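Extracellular solute-binding protein, family 1 (Bifidobacterium longum subsp. infantis ATCC 15697, PDB 3OMB) probably binds a solute, perhaps a carbohydrate, outside the cell membrane and hands it to an ABC-type importer. Local coordinates at residues G147-G155 with L349-S357; D137-K146 with D464-D472. All coordinates share one frame; numbering follows the deposited sequence.

Contact 1: residues G147-G155 with L349-S357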
loop_
_atom_site.group_PDB
_atom_site.type_symbol
_atom_site.label_atom_id
_atom_site.label_comp_id
_atom_site.label_asym_id
_atom_site.label_seq_id
_atom_site.Cartn_x
_atom_site.Cartn_y
_atom_site.Cartn_z
ATOM N N GLY A 147 22.880 -0.366 -11.338
ATOM C CA GLY A 147 23.485 -0.868 -10.094
ATOM C C GLY A 147 23.700 0.177 -9.009
ATOM O O GLY A 147 24.386 -0.089 -8.006
ATOM N N ARG A 148 23.129 1.367 -9.170
ATOM C CA ARG A 148 23.302 2.382 -8.120
ATOM C C ARG A 148 22.236 2.259 -7.021
ATOM O O ARG A 148 21.143 1.735 -7.254
ATOM C CB ARG A 148 23.337 3.799 -8.701
ATOM C CG ARG A 148 24.408 3.987 -9.760
ATOM C CD ARG A 148 24.495 5.445 -10.148
ATOM N NE ARG A 148 25.557 5.697 -11.117
ATOM C CZ ARG A 148 25.374 5.789 -12.431
ATOM N NH1 ARG A 148 24.168 5.633 -12.972
ATOM N NH2 ARG A 148 26.407 6.026 -13.211
ATOM N N ILE A 149 22.563 2.737 -5.825
ATOM C CA ILE A 149 21.595 2.717 -4.727
ATOM C C ILE A 149 21.445 4.129 -4.210
ATOM O O ILE A 149 22.314 4.640 -3.496
ATOM C CB ILE A 149 22.040 1.801 -3.591
ATOM C CG1 ILE A 149 22.196 0.360 -4.069
ATOM C CG2 ILE A 149 21.038 1.876 -2.405
ATOM C CD1 ILE A 149 22.813 -0.583 -2.981
ATOM N N TYR A 150 20.362 4.780 -4.605
ATOM C CA TYR A 150 20.140 6.155 -4.208
ATOM C C TYR A 150 19.122 6.255 -3.081
ATOM O O TYR A 150 19.131 7.218 -2.319
ATOM C CB TYR A 150 19.692 6.979 -5.407
ATOM C CG TYR A 150 20.836 7.347 -6.324
ATOM C CD1 TYR A 150 21.980 7.981 -5.821
ATOM C CD2 TYR A 150 20.772 7.085 -7.693
ATOM C CE1 TYR A 150 23.019 8.337 -6.643
ATOM C CE2 TYR A 150 21.819 7.449 -8.538
ATOM C CZ TYR A 150 22.934 8.067 -7.997
ATOM O OH TYR A 150 23.986 8.413 -8.797
ATOM N N ALA A 151 18.263 5.248 -2.967
ATOM C CA ALA A 151 17.183 5.280 -1.999
ATOM C C ALA A 151 16.952 3.873 -1.512
ATOM O O ALA A 151 16.527 3.026 -2.269
ATOM C CB ALA A 151 15.880 5.847 -2.642
ATOM N N ILE A 152 17.228 3.637 -0.238
ATOM C CA ILE A 152 17.081 2.298 0.334
ATOM C C ILE A 152 15.650 2.082 0.800
ATOM O O ILE A 152 15.029 2.979 1.401
ATOM C CB ILE A 152 18.087 2.080 1.476
ATOM C CG1 ILE A 152 19.477 2.537 0.983
ATOM C CG2 ILE A 152 18.079 0.617 1.949
ATOM C CD1 ILE A 152 20.675 2.089 1.812
ATOM N N ALA A 153 15.135 0.891 0.513
ATOM C CA ALA A 153 13.801 0.501 0.936
ATOM C C ALA A 153 13.749 0.256 2.442
ATOM O O ALA A 153 14.773 0.233 3.137
ATOM C CB ALA A 153 13.347 -0.768 0.168
ATOM N N ASP A 154 12.540 0.066 2.942
ATOM C CA ASP A 154 12.348 -0.325 4.341
ATOM C C ASP A 154 11.355 -1.490 4.432
ATOM O O ASP A 154 10.654 -1.801 3.474
ATOM C CB ASP A 154 11.881 0.878 5.145
ATOM C CG ASP A 154 10.815 1.667 4.426
ATOM O OD1 ASP A 154 9.659 1.172 4.367
ATOM O OD2 ASP A 154 11.130 2.770 3.910
ATOM N N GLY A 155 11.310 -2.141 5.579
ATOM C CA GLY A 155 10.398 -3.269 5.776
ATOM C C GLY A 155 9.779 -3.262 7.158
ATOM O O GLY A 155 10.434 -2.916 8.121
ATOM N N LEU A 349 7.423 -4.485 2.445
ATOM C CA LEU A 349 8.452 -3.633 1.873
ATOM C C LEU A 349 7.901 -2.400 1.199
ATOM O O LEU A 349 6.812 -2.410 0.636
ATOM C CB LEU A 349 9.298 -4.403 0.860
ATOM C CG LEU A 349 9.963 -5.669 1.395
ATOM C CD1 LEU A 349 10.612 -6.432 0.248
ATOM C CD2 LEU A 349 10.974 -5.383 2.540
ATOM N N SER A 350 8.686 -1.333 1.250
ATOM C CA SER A 350 8.259 -0.042 0.754
ATOM C C SER A 350 9.488 0.674 0.198
ATOM O O SER A 350 10.514 0.734 0.870
ATOM C CB SER A 350 7.601 0.736 1.896
ATOM O OG SER A 350 7.520 2.109 1.598
ATOM N N PRO A 351 9.404 1.181 -1.052
ATOM C CA PRO A 351 10.624 1.718 -1.647
ATOM C C PRO A 351 10.924 3.097 -1.098
ATOM O O PRO A 351 10.070 3.695 -0.441
ATOM C CB PRO A 351 10.300 1.801 -3.147
ATOM C CG PRO A 351 8.924 1.202 -3.329
ATOM C CD PRO A 351 8.264 1.189 -1.989
ATOM N N ALA A 352 12.147 3.570 -1.339
ATOM C CA ALA A 352 12.519 4.966 -1.103
ATOM C C ALA A 352 12.408 5.468 0.338
ATOM O O ALA A 352 11.832 6.521 0.603
ATOM C CB ALA A 352 11.730 5.892 -2.068
ATOM N N GLY A 353 12.971 4.724 1.270
ATOM C CA GLY A 353 12.957 5.138 2.658
ATOM C C GLY A 353 14.141 6.020 3.021
ATOM O O GLY A 353 13.945 7.093 3.593
ATOM N N LEU A 354 15.362 5.582 2.702
ATOM C CA LEU A 354 16.551 6.349 3.055
ATOM C C LEU A 354 17.367 6.883 1.881
ATOM O O LEU A 354 17.717 6.132 0.978
ATOM C CB LEU A 354 17.459 5.539 3.987
ATOM C CG LEU A 354 18.522 6.417 4.673
ATOM C CD1 LEU A 354 18.475 6.323 6.165
ATOM C CD2 LEU A 354 19.885 6.043 4.137
ATOM N N SER A 355 17.663 8.184 1.915
ATOM C CA SER A 355 18.592 8.815 0.972
ATOM C C SER A 355 19.541 9.788 1.688
ATOM O O SER A 355 19.164 10.456 2.658
ATOM C CB SER A 355 17.841 9.512 -0.172
ATOM O OG SER A 355 16.836 10.395 0.304
ATOM N N ILE A 356 20.784 9.844 1.224
ATOM C CA ILE A 356 21.788 10.671 1.868
ATOM C C ILE A 356 22.312 11.687 0.889
ATOM O O ILE A 356 22.594 11.357 -0.269
ATOM C CB ILE A 356 22.922 9.821 2.505
ATOM C CG1 ILE A 356 22.387 9.127 3.764
ATOM C CG2 ILE A 356 24.141 10.682 2.886
ATOM C CD1 ILE A 356 23.238 7.985 4.271
ATOM N N SER A 357 22.418 12.928 1.361
ATOM C CA SER A 357 22.984 14.015 0.578
ATOM C C SER A 357 24.420 13.684 0.184
ATOM O O SER A 357 25.225 13.289 1.027
ATOM C CB SER A 357 22.967 15.296 1.406
ATOM O OG SER A 357 23.603 16.356 0.715
HETATM O O HOH W 1 21.245 8.471 -1.283
HETATM O O HOH W 2 9.362 4.082 2.377
#
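The carboxylate of D154 meets S350 and G353 with its two oxygens. OD1 of D154 lies 3.2 Å from S350 CB, and OD2 of D154 lies 3.2 Å from G353 CA. The group reaches both because CG sits between the backbone N and the carbonyl carbon (chi1 44°). A water joins D154 OD2 to S350 OG. The I152 carbonyl is the second flat group. L354 N approaches I152 O in the carbonyl plane, on a lone pair, at 2.9 Å. G353 N reaches the same oxygen at 2.7 Å but is tilted 32° from that plane. G353 and L354 thus both face I152, which is a classic beta bulge. I152 N closes the pair by donating to L354 O.

Further on, D154 and S350 form a second antiparallel hydrogen-bonded pair. Between the two pairs the chain 349-357 turns a corner at P351. Strand 152-155 thus pairs with 349-350 and, through I152, with L354 of strand 352-356, the edge of the sheet that contains 41-48 and 98-100. This order is consistent with a lobe of a type II periplasmic binding protein. The methyl groups of A151 and A352 meet beside the strands, CB to CB 4.2 Å.

The chemistry is mainly backbone bonding. The D154 carboxylate is buried, so a charge there would probably need polar company; the water that bonds D154 OD2 and S350 OG gives some.

Contact 2: residues D137-K146 with D464-D472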
loop_
_atom_site.group_PDB
_atom_site.type_symbol
_atom_site.label_atom_id
_atom_site.label_comp_id
_atom_site.label_asym_id
_atom_site.label_seq_id
_atom_site.Cartn_x
_atom_site.Cartn_y
_atom_site.Cartn_z
ATOM N N ASP A 137 14.042 -8.981 -2.360
ATOM C CA ASP A 137 13.194 -8.019 -3.085
ATOM C C ASP A 137 13.456 -6.552 -2.669
ATOM O O ASP A 137 13.225 -5.629 -3.462
ATOM C CB ASP A 137 11.705 -8.374 -3.003
ATOM C CG ASP A 137 11.305 -9.543 -3.952
ATOM O OD1 ASP A 137 12.187 -10.186 -4.600
ATOM O OD2 ASP A 137 10.084 -9.821 -4.044
ATOM N N ALA A 138 13.944 -6.354 -1.433
ATOM C CA ALA A 138 14.362 -5.037 -0.945
ATOM C C ALA A 138 15.640 -4.572 -1.602
ATOM O O ALA A 138 15.803 -3.387 -1.843
ATOM C CB ALA A 138 14.554 -5.046 0.553
ATOM N N LYS A 139 16.566 -5.497 -1.840
ATOM C CA LYS A 139 17.765 -5.195 -2.627
ATOM C C LYS A 139 17.382 -4.702 -4.020
ATOM O O LYS A 139 17.928 -3.709 -4.516
ATOM C CB LYS A 139 18.650 -6.429 -2.746
ATOM C CG LYS A 139 19.932 -6.157 -3.503
ATOM C CD LYS A 139 21.043 -7.010 -2.939
ATOM C CE LYS A 139 21.434 -8.123 -3.849
ATOM N NZ LYS A 139 22.833 -8.521 -3.460
ATOM N N LYS A 140 16.427 -5.389 -4.631
ATOM C CA LYS A 140 16.021 -5.072 -5.981
ATOM C C LYS A 140 15.286 -3.744 -6.037
ATOM O O LYS A 140 15.548 -2.937 -6.929
ATOM C CB LYS A 140 15.187 -6.205 -6.564
ATOM C CG LYS A 140 15.995 -7.424 -6.992
ATOM C CD LYS A 140 15.066 -8.392 -7.713
ATOM C CE LYS A 140 15.247 -9.829 -7.299
ATOM N NZ LYS A 140 16.511 -10.327 -7.881
HETATM N N MSE A 141 14.398 -3.509 -5.070
HETATM C CA MSE A 141 13.780 -2.193 -4.868
HETATM C C MSE A 141 14.805 -1.069 -4.692
HETATM O O MSE A 141 14.611 0.053 -5.181
HETATM C CB MSE A 141 12.920 -2.196 -3.619
HETATM C CG MSE A 141 11.506 -2.559 -3.836
HETATM SE SE MSE A 141 10.560 -2.223 -2.139
HETATM C CE MSE A 141 9.007 -3.307 -2.563
ATOM N N SER A 142 15.886 -1.372 -3.994
ATOM C CA SER A 142 16.873 -0.343 -3.649
ATOM C C SER A 142 17.920 -0.060 -4.711
ATOM O O SER A 142 18.591 0.967 -4.640
ATOM C CB SER A 142 17.555 -0.686 -2.335
ATOM O OG SER A 142 16.577 -0.850 -1.325
ATOM N N THR A 143 18.038 -0.951 -5.701
ATOM C CA THR A 143 19.090 -0.911 -6.721
ATOM C C THR A 143 18.467 -0.693 -8.105
ATOM O O THR A 143 17.549 -1.429 -8.519
ATOM C CB THR A 143 19.871 -2.249 -6.754
ATOM O OG1 THR A 143 20.330 -2.563 -5.439
ATOM C CG2 THR A 143 21.063 -2.210 -7.714
ATOM N N ASP A 144 18.965 0.306 -8.824
ATOM C CA ASP A 144 18.473 0.528 -10.167
ATOM C C ASP A 144 19.226 -0.340 -11.175
ATOM O O ASP A 144 20.112 -1.134 -10.819
ATOM C CB ASP A 144 18.488 2.016 -10.548
ATOM C CG ASP A 144 19.891 2.614 -10.553
ATOM O OD1 ASP A 144 20.879 1.888 -10.816
ATOM O OD2 ASP A 144 20.002 3.833 -10.311
ATOM N N SER A 145 18.860 -0.186 -12.434
ATOM C CA SER A 145 19.415 -1.001 -13.492
ATOM C C SER A 145 20.876 -0.642 -13.772
ATOM O O SER A 145 21.555 -1.377 -14.474
ATOM C CB SER A 145 18.583 -0.853 -14.769
ATOM O OG SER A 145 18.618 0.496 -15.217
ATOM N N LYS A 146 21.342 0.496 -13.260
ATOM C CA LYS A 146 22.735 0.884 -13.426
ATOM C C LYS A 146 23.537 0.384 -12.228
ATOM O O LYS A 146 24.725 0.677 -12.120
ATOM C CB LYS A 146 22.886 2.406 -13.555
ATOM C CG LYS A 146 21.924 3.079 -14.514
ATOM C CD LYS A 146 22.555 3.204 -15.862
ATOM C CE LYS A 146 21.683 3.971 -16.836
ATOM N NZ LYS A 146 22.449 4.050 -18.124
ATOM N N ASP A 464 7.166 -5.469 -7.319
ATOM C CA ASP A 464 7.097 -4.174 -6.674
ATOM C C ASP A 464 8.365 -3.356 -6.909
ATOM O O ASP A 464 8.363 -2.109 -6.806
ATOM C CB ASP A 464 6.824 -4.372 -5.179
ATOM C CG ASP A 464 5.439 -4.999 -4.903
ATOM O OD1 ASP A 464 4.547 -4.951 -5.787
ATOM O OD2 ASP A 464 5.230 -5.534 -3.789
ATOM N N TYR A 465 9.453 -4.042 -7.246
ATOM C CA TYR A 465 10.678 -3.316 -7.572
ATOM C C TYR A 465 10.691 -2.746 -8.996
ATOM O O TYR A 465 11.656 -2.076 -9.380
ATOM C CB TYR A 465 11.911 -4.174 -7.325
ATOM C CG TYR A 465 11.816 -5.577 -7.839
ATOM C CD1 TYR A 465 12.108 -5.869 -9.172
ATOM C CD2 TYR A 465 11.454 -6.630 -6.981
ATOM C CE1 TYR A 465 12.051 -7.181 -9.646
ATOM C CE2 TYR A 465 11.405 -7.936 -7.434
ATOM C CZ TYR A 465 11.708 -8.203 -8.767
ATOM O OH TYR A 465 11.637 -9.489 -9.229
ATOM N N VAL A 466 9.643 -3.035 -9.773
ATOM C CA VAL A 466 9.476 -2.430 -11.087
ATOM C C VAL A 466 8.484 -1.281 -10.923
ATOM O O VAL A 466 7.260 -1.493 -10.898
ATOM C CB VAL A 466 8.932 -3.427 -12.137
ATOM C CG1 VAL A 466 8.833 -2.765 -13.489
ATOM C CG2 VAL A 466 9.789 -4.697 -12.197
ATOM N N ASN A 467 9.014 -0.072 -10.793
ATOM C CA ASN A 467 8.189 1.091 -10.497
ATOM C C ASN A 467 8.824 2.360 -11.087
ATOM O O ASN A 467 9.958 2.335 -11.576
ATOM C CB ASN A 467 7.966 1.215 -8.980
ATOM C CG ASN A 467 9.254 1.403 -8.238
ATOM O OD1 ASN A 467 9.898 2.422 -8.387
ATOM N ND2 ASN A 467 9.669 0.401 -7.476
HETATM N N MSE A 468 8.090 3.463 -11.064
HETATM C CA MSE A 468 8.492 4.613 -11.864
HETATM C C MSE A 468 9.723 5.259 -11.273
HETATM O O MSE A 468 10.512 5.922 -11.968
HETATM C CB MSE A 468 7.342 5.590 -11.991
HETATM C CG MSE A 468 6.195 4.976 -12.781
HETATM SE SE MSE A 468 4.869 6.300 -13.265
HETATM C CE MSE A 468 6.103 7.724 -13.716
ATOM N N ASP A 469 9.913 4.977 -9.995
ATOM C CA ASP A 469 11.024 5.478 -9.225
ATOM C C ASP A 469 12.345 4.748 -9.532
ATOM O O ASP A 469 13.423 5.265 -9.227
ATOM C CB ASP A 469 10.656 5.328 -7.755
ATOM C CG ASP A 469 11.477 6.183 -6.869
ATOM O OD1 ASP A 469 11.887 5.655 -5.810
ATOM O OD2 ASP A 469 11.710 7.372 -7.219
ATOM N N ASN A 470 12.246 3.569 -10.149
ATOM C CA ASN A 470 13.396 2.763 -10.579
ATOM C C ASN A 470 13.680 2.769 -12.103
ATOM O O ASN A 470 14.282 1.826 -12.638
ATOM C CB ASN A 470 13.197 1.312 -10.115
ATOM C CG ASN A 470 14.375 0.800 -9.274
ATOM O OD1 ASN A 470 15.382 1.495 -9.106
ATOM N ND2 ASN A 470 14.250 -0.421 -8.750
HETATM N N MSE A 471 13.223 3.815 -12.783
HETATM C CA MSE A 471 13.367 3.994 -14.235
HETATM C C MSE A 471 14.247 5.199 -14.533
HETATM O O MSE A 471 14.460 6.019 -13.647
HETATM C CB MSE A 471 12.019 4.355 -14.831
HETATM C CG MSE A 471 11.044 3.278 -14.860
HETATM SE SE MSE A 471 9.405 3.911 -15.655
HETATM C CE MSE A 471 8.548 2.197 -15.406
ATOM N N ASP A 472 14.701 5.333 -15.782
ATOM C CA ASP A 472 15.239 6.602 -16.304
ATOM C C ASP A 472 14.214 7.742 -16.086
ATOM O O ASP A 472 13.011 7.512 -16.226
ATOM C CB ASP A 472 15.479 6.514 -17.828
ATOM C CG ASP A 472 16.558 5.495 -18.229
ATOM O OD1 ASP A 472 17.408 5.096 -17.388
ATOM O OD2 ASP A 472 16.574 5.108 -19.427
HETATM O O HOH W 3 12.133 0.763 -6.146
HETATM O O HOH W 4 15.649 2.317 -6.276
HETATM O O HOH W 5 17.125 2.193 -13.614
#
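N470 ND2 points to three backbone oxygens, one by a straight bond and two by weak ones. The straight bond goes to Y465 O within its own loop, at 3.1 Å and 177°. This bond lies in the N470 amide plane and fixes its turn. The two weak, longer bonds cross the contact, from N470 ND2 to K140 O at 3.4 Å and to T143 O. The loop 464-472 therefore packs on the C-terminal end of helix 136-142. Just beyond the helix, D144 forms an Asx turn: its OD1 accepts from K146 N. The other oxygen, D144 OD2, bonds to Y109 OH.

N470 OD1 lies 3.4 Å from D144 CA, beside the same turn. A water joins this oxygen to M141 O, and a second water links M141 O to N467 ND2.

Y465 lies beside K140, and both side chains point the same way. K140 CD sits over one face of the Y465 ring, 3.7 Å from the centroid, in a CH-pi contact. Y465 CG lies between the backbone N and the carbonyl carbon (chi1 45°), which turns the ring along the K140 chain. CB of Y465 reaches the backbone, 3.4 Å from M141 N. With an alanine at Y465, K140 CD would lose its ring partner, and a gap would probably open beside D137.

M141 is a selenomethionine with its chain extended beyond CG. Its terminal methyl CE ends 3.6 Å from D464 CB.

Contact 1 is nested in the chain loop closed by contact 2, and their centres are about 9 Å apart. Helix 136-142 joins them directly. S142 OG, which donates to A138 O, lies 2.9 Å from A153 N, a probable hydrogen bond to strand 152-155. M141 serves both sides: its CE, which meets D464, also packs 3.6 Å from L349 CB. At the helix end, S142 O lies 3.4 Å from I149 CG2. D144 OD1 in contact 2 also accepts from R148 N in contact 1, so the turn ties the two segments where the chain passes between them. Both contacts lie away from the magnesium site, formed by residues such as D199 and E208.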